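Local structure of predicted ATPase of the ABC class (Vibrio vulnificus, 5D6A) at residues Q194-E199 against H244-G249; G205-V210 against E402-I407; S214-V219 against E292-D297; Q240-L243 against G249-T252. The protein binds the ATP analogue AMP-PNP and, as a predicted ATPase of the ABC class, probably hydrolyses ATP. All blocks are in the same frame, centred on the assembly; numbering follows the deposited sequence.

How the interactions relate
All four interactions lie in the P-loop domain and reach its four-stranded antiparallel sheet, ordered 240-245, 249-257, 206-211, 294-296. Interaction 4 is the hairpin at one edge. Interaction 1 sets helix 181-199 against the turn end of the same hairpin, about 10 Å from interaction 4 between centres, and the two share Gly-249. Interaction 3 sits at the other edge strand, its centre about 15 Å from those of interactions 1, 2 and 4. Interaction 2 ties strand 206-211 to the mixed sheet through strand 404-408. Interactions 3 and 4 are nested within its loop. Interactions 2 and 3 connect the antiparallel sheet to the mixed sheet and the nucleotide loop; 1 and 4 build its hairpin edge.

Interaction 1 (Q194-E199 against H244-G249); sequences QEALRE and HAPNRG
His-244 meets Leu-197 through its backbone. Its carbonyl O lies 4.0 Å from Leu-197 CD2, while its side chain leaves the backbone away from the helix, and its ring meets Tyr-250 edge-to-face. The same carbonyl O accepts a hydrogen bond from Gln-200, just past the helix segment. Ala-245 comes next. Its CB is 4.3 Å from Leu-197 CD2, a loose apolar contact. A chi1 of -65° sets Leu-197 CG trans to the carbonyl carbon, and from there CD2 reaches the strand. The nearest approach between the segments is at Pro-246. Its ring carbon CD sits 3.6 Å from Ala-196 CB, which points toward the turn. Beyond it, Asn-247 and Arg-248 donate their backbone N-H groups to the carboxylate of Asp-193, one to each oxygen. The hairpin end closes on itself through Ala-245 N to Gly-249 O, 2.7 Å, and Gly-249 N to Ala-245 O, 2.9 Å. This joins the last turns of helix 181-199 to the tip of hairpin 240-257. No hydrogen bond crosses between 194-199 and 244-249. The contact is small and mainly apolar, and the polar hold on the turn comes from neighbouring helix residues such as Asp-193.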
# COMPACT_ATOMS: atom_id res chain seq x y z
N GLN A 194 -12.33 20.77 20.90
CA GLN A 194 -11.89 19.39 20.70
C GLN A 194 -10.94 18.91 21.79
O GLN A 194 -11.08 17.79 22.28
CB GLN A 194 -11.26 19.22 19.32
CG GLN A 194 -12.28 19.10 18.21
CD GLN A 194 -11.67 19.11 16.83
OE1 GLN A 194 -11.68 18.11 16.12
NE2 GLN A 194 -11.12 20.25 16.44
N GLU A 195 -9.99 19.75 22.17
CA GLU A 195 -9.05 19.39 23.23
C GLU A 195 -9.81 19.26 24.55
O GLU A 195 -9.62 18.29 25.28
CB GLU A 195 -7.94 20.43 23.36
CG GLU A 195 -6.91 20.13 24.45
CD GLU A 195 -6.19 18.80 24.24
OE1 GLU A 195 -6.17 18.28 23.10
OE2 GLU A 195 -5.62 18.29 25.23
N ALA A 196 -10.67 20.24 24.84
CA ALA A 196 -11.47 20.24 26.06
C ALA A 196 -12.34 18.99 26.16
O ALA A 196 -12.45 18.41 27.23
CB ALA A 196 -12.34 21.49 26.11
N LEU A 197 -12.95 18.59 25.05
CA LEU A 197 -13.78 17.39 25.02
C LEU A 197 -12.94 16.13 25.20
O LEU A 197 -13.37 15.17 25.83
CB LEU A 197 -14.56 17.30 23.70
CG LEU A 197 -15.61 18.39 23.45
CD1 LEU A 197 -16.16 18.28 22.03
CD2 LEU A 197 -16.74 18.32 24.47
N ARG A 198 -11.73 16.14 24.64
CA ARG A 198 -10.83 15.00 24.76
C ARG A 198 -10.33 14.82 26.19
O ARG A 198 -10.16 13.70 26.66
CB ARG A 198 -9.64 15.12 23.79
CG ARG A 198 -8.66 13.95 23.87
CD ARG A 198 -7.59 13.96 22.80
NE ARG A 198 -8.12 13.74 21.45
CZ ARG A 198 -8.43 14.71 20.58
NH1 ARG A 198 -8.25 15.99 20.88
NH2 ARG A 198 -8.91 14.38 19.39
N GLU A 199 -10.13 15.93 26.90
CA GLU A 199 -9.64 15.88 28.29
C GLU A 199 -10.67 15.34 29.28
O GLU A 199 -10.29 14.76 30.31
CB GLU A 199 -9.14 17.26 28.74
CG GLU A 199 -7.89 17.72 28.01
CD GLU A 199 -7.31 19.02 28.54
OE1 GLU A 199 -7.73 19.48 29.63
OE2 GLU A 199 -6.41 19.56 27.88
N HIS A 244 -19.22 19.19 27.67
CA HIS A 244 -19.25 20.65 27.65
C HIS A 244 -17.97 21.23 27.06
O HIS A 244 -16.87 20.92 27.51
CB HIS A 244 -19.45 21.18 29.07
CG HIS A 244 -19.52 22.68 29.14
ND1 HIS A 244 -18.42 23.47 29.37
CD2 HIS A 244 -20.57 23.53 29.02
CE1 HIS A 244 -18.78 24.74 29.39
NE2 HIS A 244 -20.08 24.80 29.18
N ALA A 245 -18.13 22.09 26.05
CA ALA A 245 -17.00 22.76 25.43
C ALA A 245 -17.04 24.24 25.83
O ALA A 245 -18.13 24.82 25.95
CB ALA A 245 -17.06 22.61 23.92
N PRO A 246 -15.87 24.85 26.03
CA PRO A 246 -15.81 26.25 26.46
C PRO A 246 -16.42 27.27 25.49
O PRO A 246 -16.87 28.33 25.92
CB PRO A 246 -14.31 26.51 26.63
CG PRO A 246 -13.63 25.48 25.80
CD PRO A 246 -14.53 24.28 25.83
N ASN A 247 -16.44 26.94 24.20
CA ASN A 247 -16.97 27.86 23.20
C ASN A 247 -18.37 27.49 22.71
O ASN A 247 -19.27 28.32 22.74
CB ASN A 247 -16.00 27.95 22.03
CG ASN A 247 -14.64 28.46 22.46
OD1 ASN A 247 -14.54 29.51 23.11
ND2 ASN A 247 -13.59 27.73 22.11
N ARG A 248 -18.54 26.25 22.27
CA ARG A 248 -19.84 25.80 21.77
C ARG A 248 -20.84 25.57 22.90
O ARG A 248 -22.05 25.72 22.71
CB ARG A 248 -19.69 24.53 20.94
CG ARG A 248 -21.01 23.98 20.42
CD ARG A 248 -20.82 22.82 19.46
NE ARG A 248 -22.11 22.22 19.12
CZ ARG A 248 -22.27 21.19 18.29
NH1 ARG A 248 -21.22 20.62 17.71
NH2 ARG A 248 -23.49 20.72 18.04
N GLY A 249 -20.34 25.22 24.09
CA GLY A 249 -21.19 24.96 25.24
C GLY A 249 -21.49 23.49 25.36
O GLY A 249 -20.62 22.65 25.13

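Interaction 2 (G205-V210 against E402-I407); sequences GLVSFV and EISTII
The backbones of Val-207 and Ser-404 stay well apart, 7.4 Å from CA to CA, and no hydrogen bond joins the two segments. Side chains span the distance. Val-207 points at strand 404-408, and its two methyl groups divide the work. Val-207 CG1 lies 3.3 Å from Ser-404 OG and 3.6 Å from Ser-404 CB. CG2 meets the isoleucine, with Val-207 CG2 to Ile-406 CD1 at 4.1 Å, the two side chains reaching toward each other tip to tip. The valine places CG1 beside its backbone N (chi1 -63°), which leaves CG2 between N and the carbonyl carbon. Ser-404 and Ile-406 are two residues apart on their strand and both point at Val-207. The serine hydroxyl is buried, and it is hydrogen-bonded to the backbone N of Gly-259. Its contact with the valine methyl is thus only packing. All three touching residues are buried between the two sheets. The chain turns a corner at Val-207. Its side chain also touches Ile-256 of strand 249-257 and Thr-357 of strand 357-361. Ile-406 packs on Ile-256 and Leu-359. Here the antiparallel sheet holding strand 206-211 meets the mixed sheet, where strand 404-408 runs parallel between strands 357-361 and 260-264.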
# COMPACT_ATOMS: atom_id res chain seq x y z
N GLY A 205 -15.58 8.34 32.26
CA GLY A 205 -15.42 6.92 31.97
C GLY A 205 -15.69 6.58 30.52
O GLY A 205 -16.34 5.57 30.23
N LEU A 206 -15.19 7.42 29.62
CA LEU A 206 -15.39 7.23 28.18
C LEU A 206 -14.06 7.12 27.45
O LEU A 206 -13.05 7.65 27.91
CB LEU A 206 -16.16 8.42 27.60
CG LEU A 206 -17.53 8.73 28.21
CD1 LEU A 206 -18.10 9.98 27.57
CD2 LEU A 206 -18.48 7.55 28.05
N VAL A 207 -14.07 6.42 26.32
CA VAL A 207 -12.87 6.28 25.48
C VAL A 207 -13.04 7.00 24.15
O VAL A 207 -12.07 7.20 23.42
CB VAL A 207 -12.49 4.80 25.21
CG1 VAL A 207 -12.14 4.12 26.51
CG2 VAL A 207 -13.61 4.06 24.49
N SER A 208 -14.28 7.40 23.84
CA SER A 208 -14.58 8.12 22.61
C SER A 208 -15.95 8.79 22.72
O SER A 208 -16.80 8.37 23.50
CB SER A 208 -14.55 7.17 21.41
OG SER A 208 -14.70 7.89 20.19
N PHE A 209 -16.15 9.84 21.92
CA PHE A 209 -17.40 10.59 21.92
C PHE A 209 -17.76 11.09 20.52
O PHE A 209 -17.01 11.85 19.92
CB PHE A 209 -17.29 11.78 22.88
CG PHE A 209 -18.47 12.71 22.83
CD1 PHE A 209 -19.62 12.42 23.55
CD2 PHE A 209 -18.42 13.87 22.08
CE1 PHE A 209 -20.71 13.28 23.51
CE2 PHE A 209 -19.50 14.73 22.04
CZ PHE A 209 -20.65 14.44 22.75
N VAL A 210 -18.91 10.65 20.02
CA VAL A 210 -19.40 11.04 18.70
C VAL A 210 -20.60 11.96 18.87
O VAL A 210 -21.72 11.50 19.12
CB VAL A 210 -19.81 9.82 17.85
CG1 VAL A 210 -20.27 10.25 16.47
CG2 VAL A 210 -18.65 8.84 17.73
N GLU A 402 -7.12 -2.48 32.40
CA GLU A 402 -8.03 -1.36 32.15
C GLU A 402 -7.89 -0.83 30.71
O GLU A 402 -7.97 0.38 30.47
CB GLU A 402 -7.82 -0.24 33.18
CG GLU A 402 -8.10 -0.70 34.61
CD GLU A 402 -7.97 0.42 35.64
OE1 GLU A 402 -7.59 1.54 35.27
OE2 GLU A 402 -8.26 0.16 36.83
N ILE A 403 -7.70 -1.75 29.77
CA ILE A 403 -7.57 -1.40 28.35
C ILE A 403 -8.89 -1.66 27.63
O ILE A 403 -9.37 -2.79 27.60
CB ILE A 403 -6.45 -2.20 27.66
CG1 ILE A 403 -5.10 -1.84 28.28
CG2 ILE A 403 -6.44 -1.92 26.16
CD1 ILE A 403 -3.93 -2.63 27.72
N SER A 404 -9.47 -0.61 27.06
CA SER A 404 -10.74 -0.73 26.34
C SER A 404 -10.53 -1.22 24.91
O SER A 404 -9.44 -1.08 24.35
CB SER A 404 -11.47 0.61 26.34
OG SER A 404 -11.76 1.02 27.67
N THR A 405 -11.58 -1.79 24.33
CA THR A 405 -11.51 -2.31 22.97
C THR A 405 -12.83 -2.12 22.25
O THR A 405 -13.90 -2.43 22.79
CB THR A 405 -11.16 -3.82 22.97
OG1 THR A 405 -9.91 -4.03 23.64
CG2 THR A 405 -11.06 -4.35 21.55
N ILE A 406 -12.75 -1.61 21.02
CA ILE A 406 -13.93 -1.40 20.20
C ILE A 406 -13.75 -2.29 18.97
O ILE A 406 -12.73 -2.20 18.28
CB ILE A 406 -14.08 0.08 19.79
CG1 ILE A 406 -13.98 0.97 21.03
CG2 ILE A 406 -15.41 0.30 19.07
CD1 ILE A 406 -14.07 2.45 20.74
N ILE A 407 -14.73 -3.15 18.70
CA ILE A 407 -14.62 -4.10 17.60
C ILE A 407 -15.82 -4.12 16.65
O ILE A 407 -16.96 -4.26 17.08
CB ILE A 407 -14.44 -5.54 18.13
CG1 ILE A 407 -13.39 -5.57 19.24
CG2 ILE A 407 -14.06 -6.50 17.01
CD1 ILE A 407 -13.14 -6.95 19.81

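Interaction 3 (S214-V219 against E292-D297); sequences SILPRV and EYIVTD. With ANP (phosphoaminophosphonic acid-adenylate ester), chain C.
Ser-214 OG is held by a water and by the backbone O of Ala-211. The water donates to Ser-214 OG at 2.8 Å and accepts from Tyr-293 N at 3.0 Å. It thereby bridges the loop after strand 206-211 to the residue just before edge strand 294-296, in the ABC-class P-loop domain. Ile-294 points at the loop and packs beside this bridge. Ile-294 CG1 lies 3.7 Å from Ser-214 OG. Its CD1 reaches on to Leu-216, whose side chain it crosses at about a right angle. With chi1 at -53° and chi2 at 180°, Ile-294 holds CD1 out toward that leucine. Leu-216 also packs on Thr-273, Leu-274 and Ala-277 of helix 271-280, which follows the probable Walker A loop. Pro-217, the next residue, belongs to the AMP-PNP pocket and lies against the adenine, with Pro-217 CG 3.5 Å from the nucleotide C5. Arg-218 folds back on its own loop and forms a salt bridge to Asp-289. Arg-218 NH1 donates to Leu-216 O at 3.2 Å, with a nearly straight N-H...O angle of 168°. That oxygen lies in the guanidinium plane, but the nitrogen stands well above the carbonyl plane.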
# COMPACT_ATOMS: atom_id res chain seq x y z
N SER A 214 -22.94 14.84 13.59
CA SER A 214 -21.68 14.58 12.91
C SER A 214 -21.92 13.89 11.58
O SER A 214 -22.91 13.18 11.41
CB SER A 214 -20.77 13.68 13.76
OG SER A 214 -20.42 14.29 14.99
N ILE A 215 -21.02 14.13 10.63
CA ILE A 215 -21.08 13.49 9.32
C ILE A 215 -19.86 12.57 9.26
O ILE A 215 -18.73 13.03 9.10
CB ILE A 215 -21.09 14.51 8.18
CG1 ILE A 215 -22.32 15.42 8.31
CG2 ILE A 215 -21.13 13.80 6.83
CD1 ILE A 215 -22.45 16.45 7.21
N LEU A 216 -20.11 11.27 9.40
CA LEU A 216 -19.05 10.26 9.44
C LEU A 216 -18.51 9.82 8.06
O LEU A 216 -17.29 9.81 7.87
CB LEU A 216 -19.54 9.04 10.22
CG LEU A 216 -20.15 9.32 11.60
CD1 LEU A 216 -20.59 8.03 12.27
CD2 LEU A 216 -19.17 10.08 12.49
N PRO A 217 -19.39 9.46 7.11
CA PRO A 217 -18.89 8.98 5.81
C PRO A 217 -18.16 10.05 5.00
O PRO A 217 -18.53 11.22 5.04
CB PRO A 217 -20.17 8.57 5.08
CG PRO A 217 -21.22 9.46 5.65
CD PRO A 217 -20.86 9.58 7.11
N ARG A 218 -17.14 9.62 4.25
CA ARG A 218 -16.36 10.51 3.41
C ARG A 218 -16.94 10.44 2.00
O ARG A 218 -17.76 9.58 1.73
CB ARG A 218 -14.87 10.12 3.40
CG ARG A 218 -14.29 9.74 4.76
CD ARG A 218 -14.79 10.60 5.91
NE ARG A 218 -14.48 12.02 5.78
CZ ARG A 218 -15.02 12.98 6.53
NH1 ARG A 218 -15.93 12.69 7.46
NH2 ARG A 218 -14.67 14.24 6.34
N VAL A 219 -16.51 11.34 1.11
CA VAL A 219 -17.05 11.33 -0.25
C VAL A 219 -16.76 10.01 -0.95
O VAL A 219 -17.60 9.48 -1.69
CB VAL A 219 -16.55 12.51 -1.13
CG1 VAL A 219 -16.87 13.85 -0.47
CG2 VAL A 219 -15.06 12.41 -1.41
N GLU A 292 -15.17 17.24 13.42
CA GLU A 292 -14.55 18.18 14.37
C GLU A 292 -15.13 18.15 15.79
O GLU A 292 -14.62 18.84 16.67
CB GLU A 292 -14.52 19.63 13.83
CG GLU A 292 -15.85 20.36 13.71
CD GLU A 292 -16.69 19.93 12.52
OE1 GLU A 292 -16.42 18.85 11.93
OE2 GLU A 292 -17.62 20.68 12.17
N TYR A 293 -16.20 17.40 16.01
CA TYR A 293 -16.75 17.28 17.36
C TYR A 293 -16.79 15.82 17.80
O TYR A 293 -17.66 15.41 18.57
CB TYR A 293 -18.11 17.98 17.49
CG TYR A 293 -17.97 19.48 17.53
CD1 TYR A 293 -17.58 20.12 18.70
CD2 TYR A 293 -18.23 20.27 16.41
CE1 TYR A 293 -17.44 21.50 18.76
CE2 TYR A 293 -18.09 21.65 16.46
CZ TYR A 293 -17.70 22.26 17.63
OH TYR A 293 -17.56 23.63 17.69
N ILE A 294 -15.82 15.06 17.29
CA ILE A 294 -15.66 13.66 17.66
C ILE A 294 -14.27 13.55 18.27
O ILE A 294 -13.29 13.99 17.66
CB ILE A 294 -15.74 12.71 16.45
CG1 ILE A 294 -17.02 12.95 15.64
CG2 ILE A 294 -15.69 11.26 16.91
CD1 ILE A 294 -17.16 12.06 14.43
N VAL A 295 -14.18 12.99 19.47
CA VAL A 295 -12.90 12.81 20.15
C VAL A 295 -12.73 11.36 20.58
O VAL A 295 -13.71 10.66 20.85
CB VAL A 295 -12.75 13.74 21.37
CG1 VAL A 295 -12.66 15.20 20.92
CG2 VAL A 295 -13.90 13.55 22.35
N THR A 296 -11.48 10.92 20.64
CA THR A 296 -11.16 9.56 21.04
C THR A 296 -9.84 9.54 21.80
O THR A 296 -8.99 10.42 21.64
CB THR A 296 -11.03 8.64 19.80
OG1 THR A 296 -12.24 8.69 19.04
CG2 THR A 296 -10.75 7.21 20.21
N ASP A 297 -9.68 8.54 22.66
CA ASP A 297 -8.47 8.36 23.42
C ASP A 297 -7.28 8.56 22.47
O ASP A 297 -7.18 7.89 21.45
CB ASP A 297 -8.47 6.96 24.03
CG ASP A 297 -7.26 6.68 24.88
OD1 ASP A 297 -6.22 7.37 24.74
OD2 ASP A 297 -7.34 5.73 25.68
PG ANP C . -17.32 -3.28 7.58
O1G ANP C . -16.94 -2.69 8.91
O2G ANP C . -16.13 -3.58 6.69
O3G ANP C . -18.31 -4.41 7.71
PB ANP C . -19.91 -1.90 6.70
O1B ANP C . -20.42 -1.77 8.10
O2B ANP C . -20.39 -3.09 5.89
N3B ANP C . -18.16 -1.98 6.75
PA ANP C . -19.38 0.62 5.55
O1A ANP C . -19.44 1.70 6.59
O2A ANP C . -18.04 0.02 5.20
O3A ANP C . -20.40 -0.57 5.95
O5' ANP C . -20.03 1.16 4.19
C5' ANP C . -21.31 1.76 4.19
C4' ANP C . -21.46 2.68 2.98
O4' ANP C . -22.48 3.64 3.25
C3' ANP C . -20.20 3.46 2.66
O3' ANP C . -20.05 3.60 1.24
C2' ANP C . -20.40 4.80 3.32
O2' ANP C . -19.80 5.87 2.58
C1' ANP C . -21.92 4.95 3.41
N9 ANP C . -22.35 5.53 4.70
C8 ANP C . -21.93 5.18 5.93
N7 ANP C . -22.54 5.93 6.88
C5 ANP C . -23.38 6.78 6.25
C6 ANP C . -24.32 7.85 6.65
N6 ANP C . -24.50 8.16 7.95
N1 ANP C . -25.00 8.50 5.67
C2 ANP C . -24.83 8.20 4.37
N3 ANP C . -23.98 7.24 3.94
C4 ANP C . -23.25 6.51 4.82
O HOH W 1 -18.41 16.17 14.42

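Interaction 4 (Q240-L243 against G249-T252); sequences QVTL and GYVT
Strands 240-245 and 249-257 form an antiparallel beta hairpin at one edge of the four-stranded sheet, and 240-243 pairs with 249-252 within it. Leu-243 and Val-251 are a hydrogen-bonded pair. Val-251 N donates to Leu-243 O at 2.9 Å in a nearly straight bond (175°). Leu-243 N donates back to Val-251 O at 2.9 Å, but that bond is bent to 141°. On the buried face their side chains touch loosely, with Leu-243 CB to Val-251 CG2 at 4.1 Å. Both also pack on Phe-209 of strand 206-211 and on Leu-197 of helix 181-199. Thr-242 and Thr-252 form the non-hydrogen-bonded pair on the other face. Their hydroxyls are joined by a hydrogen bond, Thr-242 OG1 to Thr-252 OG1 at 3.1 Å, and either could donate. Both threonines take the same rotamer, which brings the two hydroxyls together on that face. Gln-240 extends across to Thr-252, where Gln-240 NE2 lies 3.2 Å from the methyl Thr-252 CG2. Thr-242 CG2 also approaches Tyr-250 CB, at 4.2 Å. The hairpin thus has two unlike faces. Aliphatic groups join the hydrophobic core beneath it, while hydroxyl and amide groups line the more exposed face.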
# COMPACT_ATOMS: atom_id res chain seq x y z
N GLN A 240 -26.48 7.70 25.48
CA GLN A 240 -26.23 9.12 25.22
C GLN A 240 -25.54 9.82 26.40
O GLN A 240 -25.85 9.54 27.56
CB GLN A 240 -27.57 9.81 24.94
CG GLN A 240 -27.55 11.34 24.88
CD GLN A 240 -28.96 11.92 24.79
OE1 GLN A 240 -29.84 11.33 24.16
NE2 GLN A 240 -29.17 13.08 25.41
N VAL A 241 -24.62 10.72 26.08
CA VAL A 241 -23.92 11.52 27.09
C VAL A 241 -23.82 12.95 26.58
O VAL A 241 -23.91 13.18 25.37
CB VAL A 241 -22.51 10.99 27.43
CG1 VAL A 241 -22.59 9.56 27.93
CG2 VAL A 241 -21.59 11.10 26.22
N THR A 242 -23.62 13.89 27.48
CA THR A 242 -23.53 15.30 27.12
C THR A 242 -22.28 15.93 27.71
O THR A 242 -22.16 16.05 28.93
CB THR A 242 -24.78 16.06 27.59
OG1 THR A 242 -25.95 15.42 27.08
CG2 THR A 242 -24.74 17.52 27.12
N LEU A 243 -21.35 16.33 26.85
CA LEU A 243 -20.11 16.96 27.29
C LEU A 243 -20.24 18.47 27.19
O LEU A 243 -21.23 18.98 26.68
CB LEU A 243 -18.94 16.47 26.43
CG LEU A 243 -18.73 14.96 26.39
CD1 LEU A 243 -17.55 14.61 25.49
CD2 LEU A 243 -18.52 14.40 27.79
N GLY A 249 -20.34 25.22 24.09
CA GLY A 249 -21.19 24.96 25.24
C GLY A 249 -21.49 23.49 25.36
O GLY A 249 -20.62 22.65 25.13
N TYR A 250 -22.73 23.16 25.72
CA TYR A 250 -23.14 21.76 25.87
C TYR A 250 -23.32 21.07 24.52
O TYR A 250 -23.97 21.61 23.62
CB TYR A 250 -24.43 21.67 26.69
CG TYR A 250 -24.30 22.22 28.09
CD1 TYR A 250 -23.81 21.43 29.13
CD2 TYR A 250 -24.68 23.53 28.38
CE1 TYR A 250 -23.69 21.93 30.42
CE2 TYR A 250 -24.56 24.04 29.67
CZ TYR A 250 -24.07 23.24 30.68
OH TYR A 250 -23.96 23.74 31.95
N VAL A 251 -22.74 19.88 24.39
CA VAL A 251 -22.86 19.08 23.16
C VAL A 251 -23.27 17.66 23.51
O VAL A 251 -22.60 16.97 24.28
CB VAL A 251 -21.54 19.05 22.35
CG1 VAL A 251 -21.17 20.45 21.89
CG2 VAL A 251 -20.40 18.45 23.16
N THR A 252 -24.40 17.22 22.94
CA THR A 252 -24.93 15.88 23.18
C THR A 252 -24.52 14.94 22.06
O THR A 252 -24.51 15.32 20.89
CB THR A 252 -26.46 15.91 23.30
OG1 THR A 252 -26.84 16.75 24.40
CG2 THR A 252 -27.02 14.51 23.52